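Local coordinates for protein succinate-semialdehyde dehydrogenase (PDB 4ITA) that oxidises succinic semialdehyde to succinate, probably with NADP+ as hydride acceptor, as a cyanobacterial member of the aldehyde dehydrogenase family, at residues G252-T257 with N416-S421; E279-L284 with I347-P352; L286-L291 with P365-F370. All blocks are in the same frame, centred on the assembly; numbering follows the deposited sequence.

Interaction 1: residues G252-T257 with N416-S421. With EDO (1,2-ethanediol), chain R.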
loop_
_atom_site.group_PDB
_atom_site.type_symbol
_atom_site.label_atom_id
_atom_site.label_comp_id
_atom_site.label_asym_id
_atom_site.label_seq_id
_atom_site.Cartn_x
_atom_site.Cartn_y
_atom_site.Cartn_z
ATOM N N GLY A 252 8.944 4.208 31.745
ATOM C CA GLY A 252 9.326 5.324 30.901
ATOM C C GLY A 252 10.820 5.449 30.702
ATOM O O GLY A 252 11.287 5.808 29.622
ATOM N N THR A 253 11.575 5.161 31.756
ATOM C CA THR A 253 13.027 5.197 31.665
ATOM C C THR A 253 13.519 4.135 30.691
ATOM O O THR A 253 14.357 4.424 29.833
ATOM C CB THR A 253 13.688 5.032 33.042
ATOM O OG1 THR A 253 13.311 6.145 33.867
ATOM C CG2 THR A 253 15.205 4.988 32.909
ATOM N N VAL A 254 12.986 2.919 30.798
ATOM C CA VAL A 254 13.324 1.874 29.840
ATOM C C VAL A 254 12.927 2.300 28.427
ATOM O O VAL A 254 13.713 2.169 27.490
ATOM C CB VAL A 254 12.657 0.526 30.186
ATOM C CG1 VAL A 254 12.921 -0.505 29.077
ATOM C CG2 VAL A 254 13.174 0.015 31.519
ATOM N N ALA A 255 11.717 2.829 28.281
ATOM C CA ALA A 255 11.224 3.193 26.956
ATOM C C ALA A 255 12.091 4.258 26.265
ATOM O O ALA A 255 12.320 4.181 25.063
ATOM C CB ALA A 255 9.782 3.628 27.033
ATOM N N ARG A 256 12.599 5.236 27.010
ATOM C CA ARG A 256 13.466 6.242 26.401
ATOM C C ARG A 256 14.886 5.735 26.166
ATOM O O ARG A 256 15.512 6.085 25.164
ATOM C CB ARG A 256 13.493 7.535 27.233
ATOM C CG ARG A 256 14.587 8.548 26.831
ATOM C CD ARG A 256 14.297 9.320 25.529
ATOM N NE ARG A 256 14.613 8.549 24.320
ATOM C CZ ARG A 256 14.705 9.067 23.094
ATOM N NH1 ARG A 256 14.989 8.279 22.065
ATOM N NH2 ARG A 256 14.519 10.360 22.885
ATOM N N THR A 257 15.408 4.920 27.080
ATOM C CA THR A 257 16.842 4.638 27.075
ATOM C C THR A 257 17.259 3.282 26.507
ATOM O O THR A 257 18.442 3.067 26.267
ATOM C CB THR A 257 17.489 4.856 28.475
ATOM O OG1 THR A 257 17.008 3.873 29.399
ATOM C CG2 THR A 257 17.179 6.263 28.994
ATOM N N ASN A 416 -0.995 2.238 30.067
ATOM C CA ASN A 416 -0.325 1.690 31.249
ATOM C C ASN A 416 0.746 0.657 30.903
ATOM O O ASN A 416 0.977 -0.300 31.650
ATOM C CB ASN A 416 -1.340 1.136 32.265
ATOM C CG ASN A 416 -2.250 2.213 32.827
ATOM O OD1 ASN A 416 -1.860 3.379 32.932
ATOM N ND2 ASN A 416 -3.471 1.832 33.178
ATOM N N GLY A 417 1.388 0.862 29.759
ATOM C CA GLY A 417 2.562 0.097 29.386
ATOM C C GLY A 417 3.329 0.844 28.319
ATOM O O GLY A 417 2.778 1.739 27.678
ATOM N N MET A 418 4.594 0.488 28.121
ATOM C CA MET A 418 5.367 1.062 27.028
ATOM C C MET A 418 5.013 0.398 25.708
ATOM O O MET A 418 4.688 -0.789 25.657
ATOM C CB MET A 418 6.882 0.958 27.278
ATOM C CG MET A 418 7.436 -0.453 27.525
ATOM S SD MET A 418 9.263 -0.517 27.739
ATOM C CE MET A 418 9.729 -0.483 26.023
ATOM N N VAL A 419 5.079 1.170 24.633
ATOM C CA VAL A 419 4.871 0.618 23.304
ATOM C C VAL A 419 5.951 -0.422 23.024
ATOM O O VAL A 419 7.135 -0.189 23.292
ATOM C CB VAL A 419 4.905 1.736 22.237
ATOM C CG1 VAL A 419 4.721 1.168 20.839
ATOM C CG2 VAL A 419 3.833 2.773 22.518
ATOM N N LYS A 420 5.530 -1.575 22.514
ATOM C CA LYS A 420 6.444 -2.642 22.114
ATOM C C LYS A 420 5.896 -3.269 20.850
ATOM O O LYS A 420 4.690 -3.248 20.610
ATOM C CB LYS A 420 6.544 -3.729 23.190
ATOM C CG LYS A 420 7.148 -3.297 24.514
ATOM C CD LYS A 420 7.316 -4.495 25.448
ATOM C CE LYS A 420 7.657 -4.054 26.856
ATOM N NZ LYS A 420 7.705 -5.217 27.795
ATOM N N SER A 421 6.774 -3.841 20.038
ATOM C CA SER A 421 6.303 -4.669 18.937
ATOM C C SER A 421 6.161 -6.121 19.404
ATOM O O SER A 421 6.880 -6.585 20.291
ATOM C CB SER A 421 7.225 -4.553 17.727
ATOM O OG SER A 421 8.551 -4.887 18.066
HETATM C C1 EDO R . 11.532 -2.226 18.032
HETATM O O1 EDO R . 10.564 -3.170 18.496
HETATM C C2 EDO R . 10.985 -1.519 16.799
HETATM O O2 EDO R . 10.809 -2.466 15.734
#
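Met418 reaches from the loop that follows strand 412-415 to the flank of helix 245-257, meeting Val254 and Ala255. Its CB lies against Ala255 CB at 3.9 Å, and these two residues also have the nearest CA atoms of the two segments. CG takes the position between the backbone N and the carbonyl carbon (chi1 57°), and the extended second torsion carries the sulfur along the helix surface. There SD touches Val254 CG1 at 3.9 Å, the two side chains crossing at about a right angle. A bend at the last torsion (chi3 -81°) turns the methyl back over the helix backbone, with CE 4.1 Å from Ala255 CA. The contact is entirely apolar and small, burying 122 Å² in all; Val254 stands at its exposed margin and Ala255 on its buried side, where it also packs on Ala267. Farther along the loop, Ser421 OG donates a 2.7 Å hydrogen bond to O1 of a 1,2-ethanediol, probably from the crystallisation liquor, which Trp137 NE1 also binds. The loop, leaving the last strand of the seven-stranded sheet, thus packs in what is by family the catalytic domain, the Met418 side chain about 12 Å from the bound NADPH.

Interaction 2: residues E279-L284 with I347-P352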
loop_
_atom_site.group_PDB
_atom_site.type_symbol
_atom_site.label_atom_id
_atom_site.label_comp_id
_atom_site.label_asym_id
_atom_site.label_seq_id
_atom_site.Cartn_x
_atom_site.Cartn_y
_atom_site.Cartn_z
ATOM N N GLU A 279 6.671 15.336 41.025
ATOM C CA GLU A 279 7.076 14.031 41.538
ATOM C C GLU A 279 7.615 13.133 40.425
ATOM O O GLU A 279 8.673 12.515 40.568
ATOM C CB GLU A 279 5.917 13.334 42.254
ATOM C CG GLU A 279 6.281 11.953 42.773
ATOM C CD GLU A 279 5.138 11.255 43.482
ATOM O OE1 GLU A 279 4.105 11.910 43.732
ATOM O OE2 GLU A 279 5.277 10.049 43.779
ATOM N N PHE A 280 6.890 13.060 39.313
ATOM C CA PHE A 280 7.333 12.226 38.207
ATOM C C PHE A 280 8.690 12.692 37.669
ATOM O O PHE A 280 9.583 11.871 37.444
ATOM C CB PHE A 280 6.289 12.181 37.081
ATOM C CG PHE A 280 6.665 11.245 35.950
ATOM C CD1 PHE A 280 6.177 9.947 35.908
ATOM C CD2 PHE A 280 7.525 11.665 34.943
ATOM C CE1 PHE A 280 6.543 9.087 34.875
ATOM C CE2 PHE A 280 7.889 10.814 33.911
ATOM C CZ PHE A 280 7.397 9.524 33.884
ATOM N N LEU A 281 8.848 13.993 37.456
ATOM C CA LEU A 281 10.085 14.499 36.874
ATOM C C LEU A 281 11.284 14.264 37.790
ATOM O O LEU A 281 12.370 13.924 37.313
ATOM C CB LEU A 281 9.964 15.979 36.515
ATOM C CG LEU A 281 11.193 16.592 35.835
ATOM C CD1 LEU A 281 11.609 15.782 34.605
ATOM C CD2 LEU A 281 10.927 18.042 35.465
ATOM N N GLU A 282 11.101 14.451 39.095
ATOM C CA GLU A 282 12.198 14.188 40.026
ATOM C C GLU A 282 12.608 12.725 39.945
ATOM O O GLU A 282 13.794 12.399 39.887
ATOM C CB GLU A 282 11.817 14.548 41.471
ATOM C CG GLU A 282 12.831 14.017 42.502
ATOM C CD GLU A 282 12.613 14.531 43.919
ATOM O OE1 GLU A 282 12.881 15.722 44.163
ATOM O OE2 GLU A 282 12.203 13.736 44.797
ATOM N N LYS A 283 11.618 11.841 39.943
ATOM C CA LYS A 283 11.877 10.408 39.880
ATOM C C LYS A 283 12.504 9.988 38.548
ATOM O O LYS A 283 13.355 9.094 38.517
ATOM C CB LYS A 283 10.606 9.613 40.199
ATOM C CG LYS A 283 10.228 9.717 41.675
ATOM C CD LYS A 283 8.938 8.992 42.020
ATOM C CE LYS A 283 8.772 8.912 43.534
ATOM N NZ LYS A 283 7.445 8.371 43.926
ATOM N N LEU A 284 12.114 10.648 37.459
ATOM C CA LEU A 284 12.690 10.351 36.147
ATOM C C LEU A 284 14.154 10.789 36.122
ATOM O O LEU A 284 15.036 10.071 35.643
ATOM C CB LEU A 284 11.905 11.079 35.053
ATOM C CG LEU A 284 12.267 10.685 33.620
ATOM C CD1 LEU A 284 11.646 9.342 33.281
ATOM C CD2 LEU A 284 11.829 11.761 32.633
ATOM N N ILE A 347 17.940 14.971 30.013
ATOM C CA ILE A 347 16.571 15.446 30.143
ATOM C C ILE A 347 16.537 16.940 29.879
ATOM O O ILE A 347 17.296 17.696 30.499
ATOM C CB ILE A 347 15.988 15.152 31.542
ATOM C CG1 ILE A 347 15.973 13.640 31.817
ATOM C CG2 ILE A 347 14.591 15.764 31.682
ATOM C CD1 ILE A 347 15.652 13.279 33.262
ATOM N N LEU A 348 15.683 17.347 28.940
ATOM C CA LEU A 348 15.472 18.754 28.602
ATOM C C LEU A 348 14.083 19.191 29.037
ATOM O O LEU A 348 13.091 18.479 28.826
ATOM C CB LEU A 348 15.618 18.981 27.093
ATOM C CG LEU A 348 16.927 18.553 26.422
ATOM C CD1 LEU A 348 16.854 18.775 24.917
ATOM C CD2 LEU A 348 18.123 19.275 27.024
ATOM N N THR A 349 14.019 20.370 29.648
ATOM C CA THR A 349 12.765 20.944 30.110
ATOM C C THR A 349 12.653 22.381 29.618
ATOM O O THR A 349 13.624 22.953 29.107
ATOM C CB THR A 349 12.701 20.958 31.645
ATOM O OG1 THR A 349 13.710 21.840 32.154
ATOM C CG2 THR A 349 12.921 19.555 32.217
ATOM N N GLU A 350 11.463 22.953 29.770
ATOM C CA GLU A 350 11.227 24.366 29.459
ATOM C C GLU A 350 11.673 24.721 28.046
ATOM O O GLU A 350 12.277 25.769 27.811
ATOM C CB GLU A 350 11.939 25.274 30.470
ATOM C CG GLU A 350 11.568 25.019 31.915
ATOM C CD GLU A 350 12.377 25.873 32.877
ATOM O OE1 GLU A 350 12.855 26.949 32.458
ATOM O OE2 GLU A 350 12.537 25.461 34.045
ATOM N N ILE A 351 11.382 23.839 27.101
ATOM C CA ILE A 351 11.761 24.078 25.720
ATOM C C ILE A 351 10.870 25.169 25.136
ATOM O O ILE A 351 9.649 25.064 25.192
ATOM C CB ILE A 351 11.663 22.787 24.885
ATOM C CG1 ILE A 351 12.536 21.694 25.514
ATOM C CG2 ILE A 351 12.066 23.054 23.438
ATOM C CD1 ILE A 351 12.182 20.295 25.071
ATOM N N PRO A 352 11.485 26.234 24.595
ATOM C CA PRO A 352 10.717 27.361 24.052
ATOM C C PRO A 352 9.783 26.960 22.918
ATOM O O PRO A 352 10.142 26.119 22.094
ATOM C CB PRO A 352 11.805 28.294 23.511
ATOM C CG PRO A 352 13.024 27.954 24.296
ATOM C CD PRO A 352 12.938 26.475 24.537
#
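Leu281 forks over two residues of strand 346-349, one terminal methyl for each. Its CD1 lies 4.2 Å from Ile347 CG2, the two side chains sliding past each other in opposite directions, while CD2 meets the methyl of Thr349, CG2, at 4.1 Å. With Leu281 CG anti to the backbone N (chi1 -177°), the branch point extends toward the strand. One turn further along the helix, Leu284 CD2 touches Ile347 CD1 at 4.2 Å. Ile347 thus serves both leucines with different branches: CG2 goes to Leu281, and the longer CG1 arm takes CD1 to Leu284, where it also comes within 4.0 Å of the carbonyl oxygen, Leu284 O. Apart from that carbonyl, the contacts are between aliphatic groups, with Thr349 contributing its methyl carbon to the partly exposed end.

This is a helix laid on the face of the mixed sheet in the catalytic domain of the aldehyde dehydrogenase fold. The local helix and strand axes run roughly antiparallel, at 150°, and approach to 11.1 Å, a separation bridged by side chains from both elements. Ile347 and Thr349 face the helix, whereas the intervening Leu348 packs on Ile357 and Val366.

Around this first shell, Leu330 and Val369 from the two adjoining strands touch both Leu281 and Ile347, and backbone hydrogen bonds to both neighbours hold strand 346-349 in place. The helix is anchored on another flank by helix 245-257, where Phe280 packs on Val249 and Leu284 on Thr253. Along the helix, Glu279 OE2 accepts from Lys283 NZ at 2.7 Å through its anti lone pair, in a salt bridge, and the lysine forms a second one with Asp246, so the ammonium group ties successive turns of its own helix to helix 245-257.

Interaction 3: residues L286-L291 with P365-F370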
loop_
_atom_site.group_PDB
_atom_site.type_symbol
_atom_site.label_atom_id
_atom_site.label_comp_id
_atom_site.label_asym_id
_atom_site.label_seq_id
_atom_site.Cartn_x
_atom_site.Cartn_y
_atom_site.Cartn_z
ATOM N N LEU A 286 16.147 11.095 38.729
ATOM C CA LEU A 286 16.891 10.135 39.538
ATOM C C LEU A 286 17.184 8.829 38.794
ATOM O O LEU A 286 18.296 8.306 38.864
ATOM C CB LEU A 286 16.123 9.854 40.832
ATOM C CG LEU A 286 16.020 11.051 41.786
ATOM C CD1 LEU A 286 14.956 10.790 42.847
ATOM C CD2 LEU A 286 17.364 11.340 42.434
ATOM N N LYS A 287 16.192 8.306 38.078
ATOM C CA LYS A 287 16.383 7.044 37.369
ATOM C C LYS A 287 17.412 7.198 36.243
ATOM O O LYS A 287 18.304 6.364 36.079
ATOM C CB LYS A 287 15.046 6.519 36.833
ATOM C CG LYS A 287 15.013 5.014 36.615
ATOM C CD LYS A 287 15.080 4.265 37.944
ATOM C CE LYS A 287 15.395 2.789 37.742
ATOM N NZ LYS A 287 15.731 2.104 39.029
ATOM N N PHE A 288 17.310 8.281 35.478
ATOM C CA PHE A 288 18.264 8.520 34.395
ATOM C C PHE A 288 19.672 8.700 34.961
ATOM O O PHE A 288 20.651 8.226 34.373
ATOM C CB PHE A 288 17.902 9.777 33.600
ATOM C CG PHE A 288 16.863 9.578 32.515
ATOM C CD1 PHE A 288 15.716 8.830 32.731
ATOM C CD2 PHE A 288 17.017 10.217 31.290
ATOM C CE1 PHE A 288 14.755 8.694 31.725
ATOM C CE2 PHE A 288 16.060 10.085 30.287
ATOM C CZ PHE A 288 14.930 9.325 30.511
ATOM N N ALA A 289 19.769 9.388 36.102
ATOM C CA ALA A 289 21.061 9.769 36.666
ATOM C C ALA A 289 21.922 8.574 37.057
ATOM O O ALA A 289 23.147 8.661 37.054
ATOM C CB ALA A 289 20.864 10.699 37.861
ATOM N N SER A 290 21.282 7.457 37.384
ATOM C CA SER A 290 22.010 6.290 37.865
ATOM C C SER A 290 22.107 5.128 36.868
ATOM O O SER A 290 22.522 4.027 37.226
ATOM C CB SER A 290 21.464 5.852 39.225
ATOM O OG SER A 290 21.816 6.808 40.214
ATOM N N LEU A 291 21.747 5.380 35.612
ATOM C CA LEU A 291 21.975 4.384 34.569
ATOM C C LEU A 291 23.475 4.162 34.379
ATOM O O LEU A 291 24.260 5.102 34.452
ATOM C CB LEU A 291 21.328 4.826 33.255
ATOM C CG LEU A 291 19.801 4.879 33.287
ATOM C CD1 LEU A 291 19.257 5.503 32.008
ATOM C CD2 LEU A 291 19.213 3.491 33.492
ATOM N N PRO A 365 19.477 8.880 23.947
ATOM C CA PRO A 365 18.705 8.807 25.197
ATOM C C PRO A 365 18.414 10.179 25.800
ATOM O O PRO A 365 18.859 10.484 26.913
ATOM C CB PRO A 365 19.618 7.994 26.116
ATOM C CG PRO A 365 21.004 8.345 25.650
ATOM C CD PRO A 365 20.892 8.506 24.149
ATOM N N VAL A 366 17.661 10.988 25.061
ATOM C CA VAL A 366 17.409 12.379 25.414
ATOM C C VAL A 366 15.906 12.597 25.496
ATOM O O VAL A 366 15.205 12.535 24.481
ATOM C CB VAL A 366 18.025 13.342 24.366
ATOM C CG1 VAL A 366 17.754 14.809 24.732
ATOM C CG2 VAL A 366 19.517 13.086 24.221
ATOM N N ALA A 367 15.405 12.842 26.703
ATOM C CA ALA A 367 13.972 13.029 26.915
ATOM C C ALA A 367 13.609 14.500 26.889
ATOM O O ALA A 367 14.267 15.301 27.546
ATOM C CB ALA A 367 13.568 12.435 28.242
ATOM N N MET A 368 12.571 14.856 26.131
ATOM C CA MET A 368 11.953 16.180 26.236
ATOM C C MET A 368 10.776 16.075 27.202
ATOM O O MET A 368 9.993 15.129 27.116
ATOM C CB MET A 368 11.470 16.687 24.865
ATOM C CG MET A 368 12.571 16.972 23.841
ATOM S SD MET A 368 12.013 17.733 22.259
ATOM C CE MET A 368 11.690 16.257 21.265
ATOM N N VAL A 369 10.647 17.024 28.128
ATOM C CA VAL A 369 9.581 16.963 29.128
ATOM C C VAL A 369 8.692 18.195 29.037
ATOM O O VAL A 369 9.179 19.313 28.860
ATOM C CB VAL A 369 10.159 16.826 30.556
ATOM C CG1 VAL A 369 9.039 16.705 31.588
ATOM C CG2 VAL A 369 11.077 15.615 30.634
ATOM N N PHE A 370 7.386 17.966 29.145
ATOM C CA PHE A 370 6.376 19.012 29.061
ATOM C C PHE A 370 5.372 18.849 30.186
ATOM O O PHE A 370 5.149 17.742 30.668
ATOM C CB PHE A 370 5.621 18.889 27.737
ATOM C CG PHE A 370 6.514 18.853 26.541
ATOM C CD1 PHE A 370 6.852 20.023 25.881
ATOM C CD2 PHE A 370 7.039 17.648 26.085
ATOM C CE1 PHE A 370 7.687 19.992 24.780
ATOM C CE2 PHE A 370 7.882 17.611 24.991
ATOM C CZ PHE A 370 8.209 18.782 24.336
#
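The last turn of helix 274-289 packs on the beginning of strand 366-372, one of the parallel strands in the catalytic-domain sheet of this aldehyde dehydrogenase, through Phe288 and Ala367. The far end of the Phe288 ring does the touching: CE2 lies 4.0 Å from Ala367 CB, and CZ lies 4.1 Å from that same methyl carbon. The methyl therefore rests by the bond between these two ring atoms, approaching the ring obliquely. Pro365 O lies farther off, 4.4 Å from Phe288 CE2. With CG anti to its own carbonyl carbon (chi1 -84°), the ring extends from the helix across the gap to the strand; the nearest CA atoms of the two segments, those of Phe288 and Pro365, are 9.2 Å apart. The ring spans most of the distance and meets a single methyl.

The three residues in contact are buried, and the meeting is essentially apolar, with 87 Å² covered in total. Just beyond Phe288 the helix ends: Ser290 is the first residue to leave helical backbone angles, and Leu291 N donates a 3.3 Å hydrogen bond to Phe288 O. Phe288 thus sits two residues before the helical conformation is lost.

Strand 366-372 lies between strands 346-349 and 267-273, and Ala367 is held by backbone hydrogen bonds to Thr346 and Leu348 while its side chain also meets Phe270. Phe288 also touches Ile347 of the adjoining strand 346-349, and on its helix side meets Thr253 and Arg256 of helix 245-257; the Arg256 guanidinium is hydrogen-bonded through NH2 to Val366 O, linking that second helix directly to the strand.

Overall arrangement
All three contacts are small and apolar, but they differ in burial. Interaction 3 is fully buried, interaction 2 is mixed, and interaction 1 opens to solvent at one margin and joins a loop, rather than a strand, to a helix. Interactions 2 and 3 share helix 274-289 and reach adjacent strands of one sheet, paired by backbone hydrogen bonds between Leu348 and both Ala367 and Val369; strand 346-349 is met by branched aliphatic groups, strand 366-372 by an aromatic ring. Helix 245-257 in interaction 1 lies beside the shared helix, Thr253 OG1 packing on Lys287 CG and Thr257 CG2 on Leu291 CD1. With its arginine bond to the strand, both helices are fixed to the same sheet.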